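PDB 2Y8Y: CRISPR-associated endoribonuclease Cse3 from Thermus thermophilus, which cleaves CRISPR transcripts into mature crRNA for antiviral defence and stays bound to the processed RNA. Local coordinates for residues L153-L158 with Q176-E181; L49-P54 with V62-T67; L10-A15 with E78-V83. All coordinates share one frame; numbering follows the deposited sequence.

Interaction 1 (L153-L158 with Q176-E181); sequences LQDTFL and QAVLFE
F157 sets its CG anti to its carbonyl carbon (chi1 -72°), and this swings the ring back across Q176. CE2 of F157 comes 3.7 Å from CB of Q176. The side chain of Q176 passes at a slant, with its CG over one face of the ring. At the far end of the pairing, L153 has an extended second torsion (chi2 -177°). This carries CD1 of L153 to 3.8 Å from both CB and OE1 of E181.

Between these ends run two antiparallel strands. L153 N donates to L179 O at 2.8 Å. L179 N donates to Q154 O. T156 and A177 form a hydrogen-bonded pair: T156 N gives to A177 O at 3.0 Å, and A177 N gives to T156 O at 2.8 Å. Non-hydrogen-bonded pairs, D155 with V178 and F157 with Q176, lie on either side of it, the alternation of an antiparallel ladder. A177 O is also reached, weakly, by a water that donates to Q154 OE1 at 2.7 Å.

The two faces of the pair differ. Alongside D155, V178 points the same way, and its CG2 is 3.9 Å from both carboxylate oxygens. On the opposite face, CG of L158 packs on CB of A177 at 4.0 Å. The carboxylates of D155 and E181 have their strongest partners elsewhere. D155 forms a salt bridge with K126 of helix 123-136, and E181 forms one with R102.

The contact joins strands 150-160 and 173-186 of the larger antiparallel sheet, separate from the four-stranded ferredoxin-like one. Strand 98-110 pairs with the other edge of strand 173-186, through backbone bonds such as V178 with A105. Helix 123-136 packs on the face that carries V178, while L208, in a loop, touches L158 and A177 on the other.

Interaction 2 (L49-P54 with V62-T67); sequences LWRLEP and VVLVQT
W50 and V63 pack side by side in a beta hairpin, whose strands 49-52 and 62-67 form one end of the ferredoxin-like antiparallel sheet. This is the tight side of the contact. The indole of W50 takes the crowded position between backbone N and carbonyl carbon (chi1 87°), and its CD1 lies 3.7 Å from CG1 of V63. CB of W50 also rests against V65. Helix 26-34 covers this face through M29, H30 and L33. The side chain of W50 is about 7 Å from that of Y27, the residue inferred to stabilise the transition state.

Backbone bonds hold the ladder closed. L49 and Q66 exchange two, the shorter being Q66 N to L49 O at 2.8 Å. R51 and L64 exchange two more, both 2.9 Å between N and O. L49 also lies alongside Q66, whose NE2 is bonded to L196 O.

The hairpin is more open to solvent toward its turn, where L52, E53, V62 and L64 are all partly exposed. CD1 of L52 reaches obliquely to 3.9 Å from CG2 of V63. E53 N still binds V62 O, at 2.8 Å. R51 is buried, and its NH1 bonds S212 OG. Both R51 and E53 touch R102 of strand 98-110. R51 and E53, two residues apart, form a salt bridge: R51 NE donates to E53 OE1 at 2.9 Å, in the guanidinium plane but 50° out of the carboxylate plane.

Interaction 3 (L10-A15 with E78-V83); sequences LVLNPA and EGYAQV
L10, V11 and L12 pair with A81, Q82 and V83 at one end of the four-stranded antiparallel sheet. The strand order there, 2-3-1-4, is that of a ferredoxin-like fold. Strand 5-12 is the first in the chain and lies inside the sheet. Strand 81-89 is an outermost one.

Backbone hydrogen bonds come first. V11 and Q82 form a hydrogen-bonded pair, with V11 N to Q82 O and Q82 N to V11 O both at 2.9 Å. Two residues further on, N13 N donates to Y80 O, again at 2.9 Å. The ladder therefore continues just past the strands into the loops.

Apolar contacts lie mainly on the face shared by L10, L12, A81 and V83. CD2 of L10 sits beside V83, 3.8 Å from its CG2. CD1 of L12 touches CB of A81 at 3.8 Å. L12 also runs alongside the ring of Y80, with its CG 3.9 Å from CE2. Y80 leaves its backbone away from strand 5-12, but with CG opposite the backbone N (chi1 180°) its ring returns beside L12. Helices 17-24 and 26-34 cover L12 and Y80, and the hydroxyl of Y80 is hydrogen-bonded to D22. On the other face, V11 lies across from Q82.

The side-chain polar bonds gather at N13. Its OD1 accepts from A15 N at 3.1 Å, which makes an Asx turn after the strand. Its amide ND2 donates across the contact to G79 O at 3.0 Å, in the amide plane and in the carbonyl plane.

How the interactions relate
Interactions 2 and 3 hold one sheet. Strand 62-67 of interaction 2 is bonded to strand 5-12 of interaction 3 through V63 N and L10 O, and V65 packs on L10. The two contacts thus span all four strands. Interaction 1 belongs to the other, larger sheet. Its nearest atoms are about 4 Å from interaction 2, without touching it, and about 14 Å from interaction 3. Interaction 2 is the buried one, with W50 and V63 under helix 26-34. Interactions 1 and 3 are partly buried. Carboxylates of interaction 1 pair with K126 and R102 outside its segments, interaction 2 has a salt bridge within one segment, and interaction 3 finishes with an uncharged asparagine turn.

Interaction 1 (L153-L158 with Q176-E181)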
loop_
_atom_site.group_PDB
_atom_site.type_symbol
_atom_site.label_atom_id
_atom_site.label_comp_id
_atom_site.label_asym_id
_atom_site.label_seq_id
_atom_site.Cartn_x
_atom_site.Cartn_y
_atom_site.Cartn_z
ATOM N N LEU A 153 -3.274 12.835 6.022
ATOM C CA LEU A 153 -4.599 13.167 5.494
ATOM C C LEU A 153 -5.724 12.524 6.283
ATOM O O LEU A 153 -6.849 13.016 6.285
ATOM C CB LEU A 153 -4.717 12.698 4.048
ATOM C CG LEU A 153 -3.729 13.259 3.025
ATOM C CD1 LEU A 153 -4.075 12.720 1.646
ATOM C CD2 LEU A 153 -3.748 14.769 3.040
ATOM N N GLN A 154 -5.421 11.398 6.906
ATOM C CA GLN A 154 -6.421 10.618 7.624
ATOM C C GLN A 154 -5.681 9.768 8.625
ATOM O O GLN A 154 -4.592 9.265 8.352
ATOM C CB GLN A 154 -7.200 9.710 6.658
ATOM C CG GLN A 154 -8.376 9.001 7.340
ATOM C CD GLN A 154 -8.992 7.926 6.488
ATOM O OE1 GLN A 154 -8.291 7.093 5.929
ATOM N NE2 GLN A 154 -10.316 7.943 6.375
ATOM N N ASP A 155 -6.262 9.628 9.804
ATOM C CA ASP A 155 -5.712 8.765 10.830
ATOM C C ASP A 155 -6.917 8.098 11.462
ATOM O O ASP A 155 -7.715 8.747 12.162
ATOM C CB ASP A 155 -4.923 9.594 11.837
ATOM C CG ASP A 155 -4.082 8.755 12.772
ATOM O OD1 ASP A 155 -4.483 7.621 13.076
ATOM O OD2 ASP A 155 -3.020 9.252 13.214
ATOM N N THR A 156 -7.070 6.806 11.190
ATOM C CA THR A 156 -8.280 6.099 11.595
ATOM C C THR A 156 -7.938 4.658 11.959
ATOM O O THR A 156 -6.765 4.316 12.118
ATOM C CB THR A 156 -9.355 6.179 10.495
ATOM O OG1 THR A 156 -10.605 5.686 10.993
ATOM C CG2 THR A 156 -8.950 5.383 9.263
ATOM N N PHE A 157 -8.957 3.823 12.131
ATOM C CA PHE A 157 -8.734 2.412 12.413
ATOM C C PHE A 157 -9.464 1.550 11.395
ATOM O O PHE A 157 -10.583 1.871 10.993
ATOM C CB PHE A 157 -9.187 2.062 13.840
ATOM C CG PHE A 157 -8.285 2.615 14.908
ATOM C CD1 PHE A 157 -8.490 3.883 15.423
ATOM C CD2 PHE A 157 -7.214 1.877 15.376
ATOM C CE1 PHE A 157 -7.647 4.392 16.396
ATOM C CE2 PHE A 157 -6.372 2.380 16.347
ATOM C CZ PHE A 157 -6.589 3.641 16.855
ATOM N N LEU A 158 -8.823 0.479 10.956
ATOM C CA LEU A 158 -9.511 -0.533 10.174
ATOM C C LEU A 158 -10.119 -1.508 11.160
ATOM O O LEU A 158 -9.461 -1.915 12.113
ATOM C CB LEU A 158 -8.533 -1.288 9.275
ATOM C CG LEU A 158 -7.665 -0.464 8.322
ATOM C CD1 LEU A 158 -6.832 -1.393 7.468
ATOM C CD2 LEU A 158 -8.529 0.427 7.462
ATOM N N GLN A 176 -4.541 0.540 13.288
ATOM C CA GLN A 176 -4.405 1.960 12.993
ATOM C C GLN A 176 -3.908 2.187 11.570
ATOM O O GLN A 176 -2.901 1.614 11.141
ATOM C CB GLN A 176 -3.495 2.644 14.025
ATOM C CG GLN A 176 -3.469 4.136 13.821
ATOM C CD GLN A 176 -2.894 4.899 14.974
ATOM O OE1 GLN A 176 -2.321 4.330 15.905
ATOM N NE2 GLN A 176 -3.062 6.205 14.928
ATOM N N ALA A 177 -4.625 3.034 10.838
ATOM C CA ALA A 177 -4.313 3.296 9.442
ATOM C C ALA A 177 -4.068 4.785 9.268
ATOM O O ALA A 177 -4.971 5.604 9.470
ATOM C CB ALA A 177 -5.463 2.833 8.559
ATOM N N VAL A 178 -2.840 5.124 8.891
ATOM C CA VAL A 178 -2.414 6.501 8.761
ATOM C C VAL A 178 -2.128 6.756 7.288
ATOM O O VAL A 178 -1.279 6.073 6.687
ATOM C CB VAL A 178 -1.140 6.741 9.591
ATOM C CG1 VAL A 178 -0.683 8.184 9.468
ATOM C CG2 VAL A 178 -1.390 6.401 11.038
ATOM N N LEU A 179 -2.850 7.706 6.699
ATOM C CA LEU A 179 -2.691 8.049 5.294
ATOM C C LEU A 179 -1.751 9.237 5.135
ATOM O O LEU A 179 -2.098 10.371 5.493
ATOM C CB LEU A 179 -4.057 8.362 4.669
ATOM C CG LEU A 179 -4.038 8.702 3.179
ATOM C CD1 LEU A 179 -3.503 7.531 2.351
ATOM C CD2 LEU A 179 -5.441 9.060 2.746
ATOM N N PHE A 180 -0.559 8.964 4.601
ATOM C CA PHE A 180 0.466 9.977 4.363
ATOM C C PHE A 180 0.450 10.396 2.900
ATOM O O PHE A 180 0.276 9.556 2.002
ATOM C CB PHE A 180 1.870 9.407 4.605
ATOM C CG PHE A 180 2.159 8.960 6.015
ATOM C CD1 PHE A 180 2.483 9.881 7.014
ATOM C CD2 PHE A 180 2.214 7.605 6.314
ATOM C CE1 PHE A 180 2.828 9.451 8.297
ATOM C CE2 PHE A 180 2.544 7.168 7.584
ATOM C CZ PHE A 180 2.842 8.102 8.585
ATOM N N GLU A 181 0.669 11.684 2.649
ATOM C CA GLU A 181 0.898 12.181 1.290
ATOM C C GLU A 181 1.990 13.227 1.350
ATOM O O GLU A 181 2.025 14.035 2.275
ATOM C CB GLU A 181 -0.374 12.815 0.740
ATOM C CG GLU A 181 -0.270 13.213 -0.705
ATOM C CD GLU A 181 -1.601 13.639 -1.275
ATOM O OE1 GLU A 181 -2.098 14.709 -0.872
ATOM O OE2 GLU A 181 -2.147 12.898 -2.117
HETATM O O HOH W 1 -5.967 5.981 6.772
#

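Interaction 2 (L49-P54 with V62-T67)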
loop_
_atom_site.group_PDB
_atom_site.type_symbol
_atom_site.label_atom_id
_atom_site.label_comp_id
_atom_site.label_asym_id
_atom_site.label_seq_id
_atom_site.Cartn_x
_atom_site.Cartn_y
_atom_site.Cartn_z
ATOM N N LEU A 49 -0.397 -5.993 -2.996
ATOM C CA LEU A 49 -0.653 -4.796 -2.185
ATOM C C LEU A 49 -1.872 -4.080 -2.741
ATOM O O LEU A 49 -2.149 -4.145 -3.939
ATOM C CB LEU A 49 0.546 -3.852 -2.223
ATOM C CG LEU A 49 1.866 -4.394 -1.691
ATOM C CD1 LEU A 49 3.014 -3.447 -2.018
ATOM C CD2 LEU A 49 1.763 -4.617 -0.188
ATOM N N TRP A 50 -2.607 -3.381 -1.890
ATOM C CA TRP A 50 -3.728 -2.598 -2.365
ATOM C C TRP A 50 -3.998 -1.414 -1.461
ATOM O O TRP A 50 -3.497 -1.349 -0.343
ATOM C CB TRP A 50 -4.985 -3.462 -2.539
ATOM C CG TRP A 50 -5.847 -3.638 -1.325
ATOM C CD1 TRP A 50 -6.875 -2.827 -0.924
ATOM C CD2 TRP A 50 -5.818 -4.726 -0.404
ATOM N NE1 TRP A 50 -7.458 -3.326 0.206
ATOM C CE2 TRP A 50 -6.829 -4.494 0.544
ATOM C CE3 TRP A 50 -5.020 -5.863 -0.274
ATOM C CZ2 TRP A 50 -7.071 -5.362 1.612
ATOM C CZ3 TRP A 50 -5.265 -6.725 0.784
ATOM C CH2 TRP A 50 -6.281 -6.469 1.709
ATOM N N ARG A 51 -4.744 -0.451 -1.983
ATOM C CA ARG A 51 -5.252 0.654 -1.176
ATOM C C ARG A 51 -6.683 0.945 -1.578
ATOM O O ARG A 51 -6.991 1.055 -2.774
ATOM C CB ARG A 51 -4.397 1.908 -1.368
ATOM C CG ARG A 51 -4.893 3.114 -0.550
ATOM C CD ARG A 51 -3.953 4.323 -0.602
ATOM N NE ARG A 51 -3.739 4.812 -1.970
ATOM C CZ ARG A 51 -2.611 4.680 -2.670
ATOM N NH1 ARG A 51 -1.537 4.073 -2.171
ATOM N NH2 ARG A 51 -2.554 5.164 -3.907
ATOM N N LEU A 52 -7.563 1.049 -0.584
ATOM C CA LEU A 52 -8.908 1.568 -0.802
ATOM C C LEU A 52 -8.817 3.075 -0.747
ATOM O O LEU A 52 -8.465 3.644 0.298
ATOM C CB LEU A 52 -9.875 1.057 0.269
ATOM C CG LEU A 52 -11.274 1.676 0.240
ATOM C CD1 LEU A 52 -11.930 1.486 -1.123
ATOM C CD2 LEU A 52 -12.143 1.073 1.332
ATOM N N GLU A 53 -9.109 3.722 -1.871
ATOM C CA GLU A 53 -9.008 5.174 -1.970
ATOM C C GLU A 53 -10.164 5.845 -1.241
ATOM O O GLU A 53 -11.242 5.264 -1.095
ATOM C CB GLU A 53 -8.983 5.624 -3.437
ATOM C CG GLU A 53 -7.852 5.055 -4.273
ATOM C CD GLU A 53 -6.510 5.722 -4.024
ATOM O OE1 GLU A 53 -6.171 6.010 -2.857
ATOM O OE2 GLU A 53 -5.783 5.952 -5.008
ATOM N N PRO A 54 -9.941 7.083 -0.774
ATOM C CA PRO A 54 -10.965 7.841 -0.050
ATOM C C PRO A 54 -12.033 8.355 -1.008
ATOM O O PRO A 54 -11.773 8.345 -2.214
ATOM C CB PRO A 54 -10.175 9.010 0.534
ATOM C CG PRO A 54 -9.080 9.232 -0.446
ATOM C CD PRO A 54 -8.719 7.873 -0.998
ATOM N N VAL A 62 -12.993 3.163 -5.037
ATOM C CA VAL A 62 -11.879 2.769 -5.884
ATOM C C VAL A 62 -10.836 1.975 -5.108
ATOM O O VAL A 62 -10.345 2.419 -4.069
ATOM C CB VAL A 62 -11.193 3.988 -6.521
ATOM C CG1 VAL A 62 -10.030 3.542 -7.354
ATOM C CG2 VAL A 62 -12.189 4.775 -7.376
ATOM N N VAL A 63 -10.483 0.802 -5.620
ATOM C CA VAL A 63 -9.401 0.018 -5.036
ATOM C C VAL A 63 -8.263 -0.051 -6.036
ATOM O O VAL A 63 -8.455 -0.466 -7.180
ATOM C CB VAL A 63 -9.852 -1.406 -4.677
ATOM C CG1 VAL A 63 -8.686 -2.243 -4.153
ATOM C CG2 VAL A 63 -10.975 -1.356 -3.666
ATOM N N LEU A 64 -7.078 0.369 -5.609
ATOM C CA LEU A 64 -5.874 0.257 -6.422
ATOM C C LEU A 64 -5.095 -0.968 -5.983
ATOM O O LEU A 64 -4.787 -1.121 -4.799
ATOM C CB LEU A 64 -5.001 1.505 -6.278
ATOM C CG LEU A 64 -5.517 2.780 -6.949
ATOM C CD1 LEU A 64 -6.945 3.054 -6.566
ATOM C CD2 LEU A 64 -4.640 3.969 -6.600
ATOM N N VAL A 65 -4.785 -1.849 -6.930
ATOM C CA VAL A 65 -4.094 -3.095 -6.615
ATOM C C VAL A 65 -2.776 -3.151 -7.346
ATOM O O VAL A 65 -2.736 -2.989 -8.564
ATOM C CB VAL A 65 -4.906 -4.326 -7.067
ATOM C CG1 VAL A 65 -4.217 -5.608 -6.605
ATOM C CG2 VAL A 65 -6.339 -4.247 -6.559
ATOM N N GLN A 66 -1.700 -3.398 -6.612
ATOM C CA GLN A 66 -0.402 -3.624 -7.222
ATOM C C GLN A 66 -0.001 -5.077 -7.052
ATOM O O GLN A 66 -0.073 -5.642 -5.946
ATOM C CB GLN A 66 0.652 -2.747 -6.560
ATOM C CG GLN A 66 2.026 -2.934 -7.160
ATOM C CD GLN A 66 3.038 -2.017 -6.526
ATOM O OE1 GLN A 66 3.073 -0.820 -6.818
ATOM N NE2 GLN A 66 3.859 -2.562 -5.628
ATOM N N THR A 67 0.415 -5.686 -8.155
ATOM C CA THR A 67 0.940 -7.037 -8.119
ATOM C C THR A 67 2.257 -7.075 -8.875
ATOM O O THR A 67 2.497 -6.258 -9.756
ATOM C CB THR A 67 -0.045 -8.045 -8.735
ATOM O OG1 THR A 67 -0.381 -7.639 -10.069
ATOM C CG2 THR A 67 -1.326 -8.119 -7.916
#

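Interaction 3 (L10-A15 with E78-V83)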
loop_
_atom_site.group_PDB
_atom_site.type_symbol
_atom_site.label_atom_id
_atom_site.label_comp_id
_atom_site.label_asym_id
_atom_site.label_seq_id
_atom_site.Cartn_x
_atom_site.Cartn_y
_atom_site.Cartn_z
ATOM N N LEU A 10 -9.733 -0.967 -9.679
ATOM C CA LEU A 10 -11.064 -1.559 -9.608
ATOM C C LEU A 10 -12.044 -0.534 -9.061
ATOM O O LEU A 10 -11.800 0.070 -8.019
ATOM C CB LEU A 10 -11.073 -2.791 -8.697
ATOM C CG LEU A 10 -10.031 -3.883 -8.936
ATOM C CD1 LEU A 10 -10.034 -4.884 -7.790
ATOM C CD2 LEU A 10 -10.257 -4.601 -10.264
ATOM N N VAL A 11 -13.149 -0.317 -9.767
ATOM C CA VAL A 11 -14.215 0.516 -9.230
ATOM C C VAL A 11 -15.327 -0.409 -8.761
ATOM O O VAL A 11 -16.045 -0.994 -9.564
ATOM C CB VAL A 11 -14.734 1.529 -10.260
ATOM C CG1 VAL A 11 -15.903 2.301 -9.687
ATOM C CG2 VAL A 11 -13.623 2.482 -10.662
ATOM N N LEU A 12 -15.446 -0.571 -7.450
ATOM C CA LEU A 12 -16.392 -1.542 -6.915
ATOM C C LEU A 12 -17.849 -1.088 -7.018
ATOM O O LEU A 12 -18.156 0.102 -6.956
ATOM C CB LEU A 12 -16.029 -1.944 -5.483
ATOM C CG LEU A 12 -15.073 -3.141 -5.345
ATOM C CD1 LEU A 12 -13.769 -2.920 -6.098
ATOM C CD2 LEU A 12 -14.800 -3.454 -3.884
ATOM N N ASN A 13 -18.736 -2.061 -7.194
ATOM C CA ASN A 13 -20.154 -1.796 -7.378
ATOM C C ASN A 13 -20.917 -1.923 -6.066
ATOM O O ASN A 13 -21.068 -3.022 -5.537
ATOM C CB ASN A 13 -20.718 -2.762 -8.421
ATOM C CG ASN A 13 -22.196 -2.551 -8.679
ATOM O OD1 ASN A 13 -22.760 -1.503 -8.358
ATOM N ND2 ASN A 13 -22.834 -3.556 -9.264
ATOM N N PRO A 14 -21.404 -0.790 -5.542
ATOM C CA PRO A 14 -22.179 -0.724 -4.298
ATOM C C PRO A 14 -23.393 -1.651 -4.322
ATOM O O PRO A 14 -23.865 -2.072 -3.266
ATOM C CB PRO A 14 -22.641 0.735 -4.254
ATOM C CG PRO A 14 -21.612 1.476 -5.035
ATOM C CD PRO A 14 -21.202 0.543 -6.139
ATOM N N ALA A 15 -23.884 -1.961 -5.516
ATOM C CA ALA A 15 -25.039 -2.841 -5.674
ATOM C C ALA A 15 -24.699 -4.302 -5.386
ATOM O O ALA A 15 -25.583 -5.107 -5.088
ATOM C CB ALA A 15 -25.617 -2.702 -7.076
ATOM N N GLU A 78 -19.274 -11.648 -11.321
ATOM C CA GLU A 78 -19.946 -10.731 -12.226
ATOM C C GLU A 78 -20.611 -9.627 -11.412
ATOM O O GLU A 78 -21.219 -9.889 -10.375
ATOM C CB GLU A 78 -20.978 -11.464 -13.090
ATOM C CG GLU A 78 -20.363 -12.451 -14.068
ATOM C CD GLU A 78 -19.306 -11.813 -14.953
ATOM O OE1 GLU A 78 -19.368 -10.582 -15.165
ATOM O OE2 GLU A 78 -18.410 -12.539 -15.434
ATOM N N GLY A 79 -20.477 -8.389 -11.874
ATOM C CA GLY A 79 -21.096 -7.262 -11.205
ATOM C C GLY A 79 -20.332 -6.746 -9.997
ATOM O O GLY A 79 -20.730 -5.750 -9.397
ATOM N N TYR A 80 -19.232 -7.411 -9.645
ATOM C CA TYR A 80 -18.428 -7.028 -8.484
ATOM C C TYR A 80 -17.768 -5.669 -8.681
ATOM O O TYR A 80 -17.861 -4.786 -7.821
ATOM C CB TYR A 80 -17.363 -8.092 -8.201
ATOM C CG TYR A 80 -16.450 -7.813 -7.025
ATOM C CD1 TYR A 80 -16.792 -8.221 -5.743
ATOM C CD2 TYR A 80 -15.230 -7.171 -7.203
ATOM C CE1 TYR A 80 -15.949 -7.983 -4.665
ATOM C CE2 TYR A 80 -14.382 -6.930 -6.135
ATOM C CZ TYR A 80 -14.751 -7.336 -4.869
ATOM O OH TYR A 80 -13.906 -7.096 -3.808
ATOM N N ALA A 81 -17.101 -5.500 -9.820
ATOM C CA ALA A 81 -16.395 -4.258 -10.081
ATOM C C ALA A 81 -16.230 -3.962 -11.564
ATOM O O ALA A 81 -16.309 -4.855 -12.412
ATOM C CB ALA A 81 -15.031 -4.283 -9.400
ATOM N N GLN A 82 -16.008 -2.690 -11.867
ATOM C CA GLN A 82 -15.506 -2.302 -13.167
ATOM C C GLN A 82 -13.992 -2.424 -13.096
ATOM O O GLN A 82 -13.341 -1.738 -12.304
ATOM C CB GLN A 82 -15.914 -0.869 -13.496
ATOM C CG GLN A 82 -15.431 -0.392 -14.849
ATOM C CD GLN A 82 -15.967 0.978 -15.200
ATOM O OE1 GLN A 82 -16.651 1.613 -14.396
ATOM N NE2 GLN A 82 -15.662 1.443 -16.408
ATOM N N VAL A 83 -13.435 -3.332 -13.890
ATOM C CA VAL A 83 -11.992 -3.552 -13.926
ATOM C C VAL A 83 -11.377 -2.749 -15.059
ATOM O O VAL A 83 -11.624 -3.029 -16.225
ATOM C CB VAL A 83 -11.642 -5.039 -14.162
ATOM C CG1 VAL A 83 -10.128 -5.244 -14.129
ATOM C CG2 VAL A 83 -12.341 -5.932 -13.149
#